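Local coordinates for beta-ketoacyl-[acyl-carrier-protein] synthase FabY (Pseudomonas aeruginosa, PDB 4CW4) that catalyses the condensation of acetyl-CoA with malonyl-ACP to acetoacetyl-ACP, the primer that starts fatty acid synthesis, at residues 526-538 / 545-557. Sequence-based numbering, arbitrary orientation. Where two conformers were deposited one is given.
Sequences QDKPLEVCFINSK and ASGVVLSPRIAEK
Val548 runs alongside Phe534, and Val548 CG2 sits 4.2 Å from Phe534 CE1. On the same face, Val532 CG2 meets Leu550 CD2 at 4.0 Å. On the other face, the side chains of Ile535 and Val549 cross at a slant, with Ile535 CG1 3.9 Å from Val549 CG2. Helix 409-425 packs on Phe534 and Val548, and helix 482-496 on Ile535 and Val549. These pairs belong to an antiparallel beta hairpin in the second half of the thiolase-like ketosynthase fold. Paired backbone bonds join Cys533 to Val549, Ile535 to Gly547 and Ser537 to Ala545. The side chain of Ser537 lies near the predicted active-site His439 and the inferred active-site Cys286. At this end the buried Asn536 OD1 accepts from Ser546 OG (2.8 Å) and from Asn410. At the far end the Glu531 chain bends at chi2 (-71°) and its carboxylate divides between two partners. Glu531 OE1 accepts from Ser551 OG at 2.7 Å, nearly in line with its C-O bond. Ser551 is the N-cap of helix 552-563, its OG accepting from Ile554 N. Glu531 OE2 forms a salt bridge with Arg553 NE (2.7 Å), which comes in 45° out of the carboxylate plane. The oxygen lies at the guanidinium edge, and the two planes are 69° apart.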
ATOM      1  N   GLN A 526      35.882  10.139  10.531  0.55 30.40           N
ATOM      2  CA  GLN A 526      36.207   9.388  11.734  0.55 31.27           C
ATOM      3  C   GLN A 526      37.547   8.672  11.574  0.55 31.92           C
ATOM      4  O   GLN A 526      37.794   8.081  10.522  0.55 31.95           O
ATOM      5  CB  GLN A 526      35.119   8.322  11.938  0.55 31.35           C
ATOM      6  CG  GLN A 526      33.724   8.834  12.314  0.55 31.49           C
ATOM      7  CD  GLN A 526      33.057   9.759  11.289  0.55 30.86           C
ATOM      8  OE1 GLN A 526      33.250   9.650  10.075  0.55 29.09           O
ATOM      9  NE2 GLN A 526      32.233  10.660  11.797  0.55 31.56           N
ATOM     10  N   ASP A 527      38.401   8.703  12.602  1.00 32.91           N
ATOM     11  CA  ASP A 527      39.668   7.988  12.552  1.00 35.42           C
ATOM     12  C   ASP A 527      39.384   6.497  12.434  1.00 35.23           C
ATOM     13  O   ASP A 527      39.968   5.808  11.595  1.00 37.13           O
ATOM     14  CB  ASP A 527      40.529   8.258  13.797  1.00 38.70           C
ATOM     15  CG  ASP A 527      41.241   9.602  13.741  1.00 41.38           C
ATOM     16  OD1 ASP A 527      41.120  10.310  12.716  1.00 41.96           O
ATOM     17  OD2 ASP A 527      41.936   9.941  14.723  1.00 43.20           O
ATOM     18  N   LYS A 528      38.483   6.003  13.276  1.00 32.58           N
ATOM     19  CA  LYS A 528      38.092   4.601  13.233  1.00 30.59           C
ATOM     20  C   LYS A 528      36.911   4.458  12.262  1.00 26.32           C
ATOM     21  O   LYS A 528      35.853   5.042  12.497  1.00 25.33           O
ATOM     22  CB  LYS A 528      37.686   4.129  14.629  1.00 32.91           C
ATOM     23  CG  LYS A 528      37.261   2.669  14.701  1.00 35.03           C
ATOM     24  CD  LYS A 528      36.771   2.289  16.083  1.00 36.80           C
ATOM     25  CE  LYS A 528      36.428   0.803  16.121  1.00 38.48           C
ATOM     26  NZ  LYS A 528      35.929   0.289  17.445  1.00 39.36           N
ATOM     27  N   PRO A 529      37.087   3.697  11.160  1.00 24.35           N
ATOM     28  CA  PRO A 529      36.009   3.577  10.165  1.00 23.00           C
ATOM     29  C   PRO A 529      34.686   3.144  10.781  1.00 20.51           C
ATOM     30  O   PRO A 529      34.656   2.299  11.664  1.00 20.30           O
ATOM     31  CB  PRO A 529      36.514   2.490   9.218  1.00 23.81           C
ATOM     32  CG  PRO A 529      38.010   2.500   9.379  1.00 25.17           C
ATOM     33  CD  PRO A 529      38.285   2.916  10.787  1.00 24.80           C
ATOM     34  N   LEU A 530      33.600   3.735  10.305  1.00 18.39           N
ATOM     35  CA  LEU A 530      32.271   3.370  10.760  1.00 16.55           C
ATOM     36  C   LEU A 530      31.884   2.043  10.112  1.00 17.02           C
ATOM     37  O   LEU A 530      32.099   1.846   8.913  1.00 19.25           O
ATOM     38  CB  LEU A 530      31.290   4.486  10.418  1.00 16.32           C
ATOM     39  CG  LEU A 530      31.485   5.772  11.205  1.00 16.86           C
ATOM     40  CD1 LEU A 530      30.810   6.943  10.504  1.00 17.14           C
ATOM     41  CD2 LEU A 530      30.980   5.606  12.623  1.00 17.14           C
ATOM     42  N   GLU A 531      31.340   1.132  10.916  1.00 15.34           N
ATOM     43  CA  GLU A 531      31.073  -0.242  10.488  1.00 14.94           C
ATOM     44  C   GLU A 531      29.599  -0.591  10.499  1.00 13.27           C
ATOM     45  O   GLU A 531      29.209  -1.561   9.877  1.00 13.56           O
ATOM     46  CB  GLU A 531      31.805  -1.255  11.379  1.00 17.13           C
ATOM     47  CG  GLU A 531      33.314  -1.026  11.530  1.00 20.22           C
ATOM     48  CD  GLU A 531      34.122  -1.340  10.284  1.00 21.88           C
ATOM     49  OE1 GLU A 531      33.550  -1.551   9.197  1.00 22.59           O
ATOM     50  OE2 GLU A 531      35.367  -1.354  10.401  1.00 23.69           O
ATOM     51  N   VAL A 532      28.801   0.190  11.222  1.00 12.14           N
ATOM     52  CA  VAL A 532      27.384  -0.097  11.382  1.00 11.73           C
ATOM     53  C   VAL A 532      26.590   1.191  11.293  1.00 11.41           C
ATOM     54  O   VAL A 532      26.960   2.180  11.910  1.00 12.41           O
ATOM     55  CB  VAL A 532      27.111  -0.727  12.746  1.00 12.84           C
ATOM     56  CG1 VAL A 532      25.592  -0.937  12.986  1.00 13.60           C
ATOM     57  CG2 VAL A 532      27.872  -2.025  12.877  1.00 14.35           C
ATOM     58  N   CYS A 533      25.491   1.164  10.530  1.00 10.11           N
ATOM     59  CA  CYS A 533      24.568   2.290  10.498  1.00 11.46           C
ATOM     60  C   CYS A 533      23.179   1.859  10.941  1.00 11.56           C
ATOM     61  O   CYS A 533      22.663   0.816  10.499  1.00 12.56           O
ATOM     62  CB  CYS A 533      24.453   2.881   9.097  1.00 12.01           C
ATOM     63  SG  CYS A 533      23.417   4.368   9.042  1.00 13.19           S
ATOM     64  N   PHE A 534      22.580   2.674  11.803  1.00 10.72           N
ATOM     65  CA  PHE A 534      21.183   2.532  12.180  1.00 10.42           C
ATOM     66  C   PHE A 534      20.369   3.549  11.386  1.00  9.71           C
ATOM     67  O   PHE A 534      20.548   4.769  11.537  1.00 11.02           O
ATOM     68  CB  PHE A 534      21.039   2.774  13.670  1.00 11.24           C
ATOM     69  CG  PHE A 534      21.856   1.820  14.495  1.00 10.78           C
ATOM     70  CD1 PHE A 534      21.449   0.518  14.651  1.00 11.86           C
ATOM     71  CD2 PHE A 534      23.040   2.219  15.078  1.00 10.98           C
ATOM     72  CE1 PHE A 534      22.183  -0.368  15.386  1.00 11.42           C
ATOM     73  CE2 PHE A 534      23.788   1.332  15.809  1.00 11.61           C
ATOM     74  CZ  PHE A 534      23.362   0.034  15.965  1.00 11.47           C
ATOM     75  N   ILE A 535      19.493   3.035  10.525  1.00  9.57           N
ATOM     76  CA  ILE A 535      18.589   3.865   9.732  1.00  9.99           C
ATOM     77  C   ILE A 535      17.296   4.048  10.530  1.00  9.96           C
ATOM     78  O   ILE A 535      16.646   3.054  10.875  1.00 11.82           O
ATOM     79  CB  ILE A 535      18.233   3.187   8.394  1.00 11.46           C
ATOM     80  CG1 ILE A 535      19.477   2.732   7.615  1.00 13.88           C
ATOM     81  CG2 ILE A 535      17.381   4.117   7.549  1.00 11.87           C
ATOM     82  CD1 ILE A 535      20.431   3.790   7.239  1.00 16.31           C
ATOM     83  N   ASN A 536      16.934   5.292  10.837  1.00  8.98           N
ATOM     84  CA  ASN A 536      15.759   5.555  11.640  1.00  9.27           C
ATOM     85  C   ASN A 536      14.671   6.293  10.868  1.00 10.11           C
ATOM     86  O   ASN A 536      14.950   7.245  10.128  1.00 10.15           O
ATOM     87  CB  ASN A 536      16.118   6.351  12.894  1.00 11.10           C
ATOM     88  CG  ASN A 536      15.041   6.231  13.959  1.00 11.67           C
ATOM     89  OD1 ASN A 536      14.478   5.144  14.165  1.00 12.24           O
ATOM     90  ND2 ASN A 536      14.692   7.346  14.590  1.00 13.04           N
ATOM     91  N   SER A 537      13.436   5.844  11.026  0.66  7.81           N
ATOM     92  CA  SER A 537      12.335   6.399  10.239  0.66  8.38           C
ATOM     93  C   SER A 537      10.998   6.299  10.949  0.66  9.50           C
ATOM     94  O   SER A 537      10.749   5.441  11.806  0.66  7.52           O
ATOM     95  CB  SER A 537      12.245   5.700   8.885  0.66  9.35           C
ATOM     96  OG  SER A 537      11.398   6.371   7.976  0.66 12.81           O
ATOM     97  N   LYS A 538      10.089   7.186  10.562  0.66 12.80           N
ATOM     98  CA  LYS A 538       8.788   7.215  11.192  0.66 11.77           C
ATOM     99  C   LYS A 538       7.888   7.958  10.273  0.66 20.49           C
ATOM    100  O   LYS A 538       8.311   8.614   9.305  0.66 13.78           O
ATOM    101  CB  LYS A 538       8.816   7.957  12.532  0.66 21.54           C
ATOM    102  CG  LYS A 538      10.174   8.040  13.209  0.66 26.92           C
ATOM    103  CD  LYS A 538      10.305   9.258  14.063  0.66 11.27           C
ATOM    104  CE  LYS A 538       9.419   9.224  15.257  0.66 10.75           C
ATOM    105  NZ  LYS A 538      10.150   9.692  16.466  0.66 13.42           N
ATOM    106  N   ALA A 545      10.191   2.651  12.286  1.00  9.98           N
ATOM    107  CA  ALA A 545      11.079   1.560  11.907  1.00  9.45           C
ATOM    108  C   ALA A 545      12.516   1.956  12.083  1.00  9.82           C
ATOM    109  O   ALA A 545      12.861   3.126  11.919  1.00 10.75           O
ATOM    110  CB  ALA A 545      10.830   1.113  10.461  1.00 10.42           C
ATOM    111  N   SER A 546      13.347   0.963  12.419  1.00  9.98           N
ATOM    112  CA  SER A 546      14.788   1.152  12.443  1.00  9.58           C
ATOM    113  C   SER A 546      15.465  -0.043  11.798  1.00  8.95           C
ATOM    114  O   SER A 546      15.093  -1.193  12.056  1.00 10.56           O
ATOM    115  CB  SER A 546      15.309   1.326  13.872  1.00 10.89           C
ATOM    116  OG  SER A 546      14.637   2.371  14.537  1.00 10.21           O
ATOM    117  N   GLY A 547      16.428   0.232  10.924  1.00 10.80           N
ATOM    118  CA  GLY A 547      17.172  -0.809  10.238  1.00 10.21           C
ATOM    119  C   GLY A 547      18.639  -0.852  10.613  1.00 10.44           C
ATOM    120  O   GLY A 547      19.230   0.184  10.951  1.00 11.26           O
ATOM    121  N   VAL A 548      19.232  -2.038  10.505  1.00 10.66           N
ATOM    122  CA  VAL A 548      20.648  -2.249  10.800  1.00 10.14           C
ATOM    123  C   VAL A 548      21.390  -2.603   9.516  1.00 10.54           C
ATOM    124  O   VAL A 548      21.059  -3.580   8.838  1.00 10.62           O
ATOM    125  CB  VAL A 548      20.833  -3.387  11.832  1.00 11.21           C
ATOM    126  CG1 VAL A 548      22.308  -3.563  12.168  1.00 11.83           C
ATOM    127  CG2 VAL A 548      20.040  -3.095  13.088  1.00 12.29           C
ATOM    128  N   VAL A 549      22.404  -1.807   9.196  1.00 10.50           N
ATOM    129  CA  VAL A 549      23.220  -2.020   8.009  1.00 11.21           C
ATOM    130  C   VAL A 549      24.673  -2.184   8.438  1.00 11.28           C
ATOM    131  O   VAL A 549      25.194  -1.374   9.200  1.00 11.82           O
ATOM    132  CB  VAL A 549      23.126  -0.818   7.025  1.00 13.47           C
ATOM    133  CG1 VAL A 549      23.750  -1.180   5.678  1.00 13.46           C
ATOM    134  CG2 VAL A 549      21.695  -0.338   6.865  1.00 16.11           C
ATOM    135  N   LEU A 550      25.305  -3.246   7.955  1.00 11.27           N
ATOM    136  CA  LEU A 550      26.707  -3.544   8.226  1.00 12.69           C
ATOM    137  C   LEU A 550      27.557  -3.152   7.032  1.00 11.82           C
ATOM    138  O   LEU A 550      27.117  -3.260   5.889  1.00 12.11           O
ATOM    139  CB  LEU A 550      26.897  -5.039   8.489  1.00 13.76           C
ATOM    140  CG  LEU A 550      25.957  -5.692   9.507  1.00 14.55           C
ATOM    141  CD1 LEU A 550      26.297  -7.179   9.649  1.00 16.14           C
ATOM    142  CD2 LEU A 550      26.035  -4.965  10.848  1.00 15.17           C
ATOM    143  N   SER A 551      28.785  -2.702   7.292  1.00 11.68           N
ATOM    144  CA  SER A 551      29.693  -2.309   6.234  1.00 12.31           C
ATOM    145  C   SER A 551      30.152  -3.497   5.396  1.00 12.39           C
ATOM    146  O   SER A 551      30.081  -4.650   5.840  1.00 12.93           O
ATOM    147  CB  SER A 551      30.958  -1.671   6.843  1.00 12.85           C
ATOM    148  OG  SER A 551      31.692  -2.666   7.536  1.00 14.02           O
ATOM    149  N   PRO A 552      30.715  -3.205   4.211  1.00 13.04           N
ATOM    150  CA  PRO A 552      31.381  -4.272   3.462  1.00 13.85           C
ATOM    151  C   PRO A 552      32.455  -5.014   4.261  1.00 15.15           C
ATOM    152  O   PRO A 552      32.550  -6.239   4.131  1.00 15.42           O
ATOM    153  CB  PRO A 552      31.980  -3.536   2.273  1.00 14.36           C
ATOM    154  CG  PRO A 552      31.054  -2.397   2.054  1.00 14.31           C
ATOM    155  CD  PRO A 552      30.626  -1.961   3.423  1.00 13.23           C
ATOM    156  N   ARG A 553      33.244  -4.312   5.067  1.00 15.58           N
ATOM    157  CA  ARG A 553      34.291  -4.994   5.819  1.00 17.71           C
ATOM    158  C   ARG A 553      33.705  -6.044   6.751  1.00 16.74           C
ATOM    159  O   ARG A 553      34.214  -7.160   6.823  1.00 17.03           O
ATOM    160  CB  ARG A 553      35.127  -4.025   6.654  1.00 20.07           C
ATOM    161  CG  ARG A 553      36.317  -4.711   7.319  1.00 24.72           C
ATOM    162  CD  ARG A 553      37.178  -3.746   8.119  1.00 29.03           C
ATOM    163  NE  ARG A 553      36.615  -3.530   9.450  1.00 32.69           N
ATOM    164  CZ  ARG A 553      36.672  -4.414  10.440  1.00 34.63           C
ATOM    165  NH1 ARG A 553      37.268  -5.590  10.259  1.00 35.60           N
ATOM    166  NH2 ARG A 553      36.124  -4.122  11.616  1.00 35.02           N
ATOM    167  N   ILE A 554      32.658  -5.679   7.478  1.00 15.56           N
ATOM    168  CA  ILE A 554      32.025  -6.609   8.405  1.00 15.92           C
ATOM    169  C   ILE A 554      31.416  -7.779   7.638  1.00 15.60           C
ATOM    170  O   ILE A 554      31.589  -8.931   8.005  1.00 15.81           O
ATOM    171  CB  ILE A 554      30.971  -5.901   9.272  1.00 16.12           C
ATOM    172  CG1 ILE A 554      31.643  -4.822  10.141  1.00 18.73           C
ATOM    173  CG2 ILE A 554      30.162  -6.906  10.110  1.00 17.22           C
ATOM    174  CD1 ILE A 554      32.577  -5.330  11.202  1.00 21.21           C
ATOM    175  N   ALA A 555      30.708  -7.473   6.564  1.00 14.46           N
ATOM    176  CA  ALA A 555      30.056  -8.499   5.770  1.00 13.39           C
ATOM    177  C   ALA A 555      31.086  -9.469   5.185  1.00 13.68           C
ATOM    178  O   ALA A 555      30.873 -10.678   5.195  1.00 14.58           O
ATOM    179  CB  ALA A 555      29.233  -7.850   4.659  1.00 13.01           C
ATOM    180  N   GLU A 556      32.210  -8.954   4.697  1.00 14.26           N
ATOM    181  CA  GLU A 556      33.254  -9.811   4.165  1.00 15.60           C
ATOM    182  C   GLU A 556      33.866 -10.707   5.227  1.00 16.19           C
ATOM    183  O   GLU A 556      34.115 -11.876   4.968  1.00 16.98           O
ATOM    184  CB  GLU A 556      34.335  -8.977   3.486  1.00 16.31           C
ATOM    185  CG  GLU A 556      33.869  -8.458   2.126  1.00 18.12           C
ATOM    186  CD  GLU A 556      34.947  -7.757   1.345  1.00 20.60           C
ATOM    187  OE1 GLU A 556      36.115  -7.703   1.806  1.00 22.56           O
ATOM    188  OE2 GLU A 556      34.613  -7.242   0.258  1.00 21.14           O
ATOM    189  N   LYS A 557      34.102 -10.178   6.420  1.00 16.24           N
ATOM    190  CA  LYS A 557      34.590 -11.020   7.517  1.00 17.42           C
ATOM    191  C   LYS A 557      33.607 -12.174   7.758  1.00 16.43           C
ATOM    192  O   LYS A 557      34.001 -13.317   7.932  1.00 17.04           O
ATOM    193  CB  LYS A 557      34.705 -10.224   8.812  1.00 21.53           C
ATOM    194  CG  LYS A 557      35.935  -9.362   8.947  1.00 26.57           C
ATOM    195  CD  LYS A 557      35.979  -8.652  10.312  1.00 30.43           C
ATOM    196  CE  LYS A 557      35.867  -9.641  11.475  1.00 33.02           C
ATOM    197  NZ  LYS A 557      36.108  -9.008  12.808  1.00 35.29           N
TER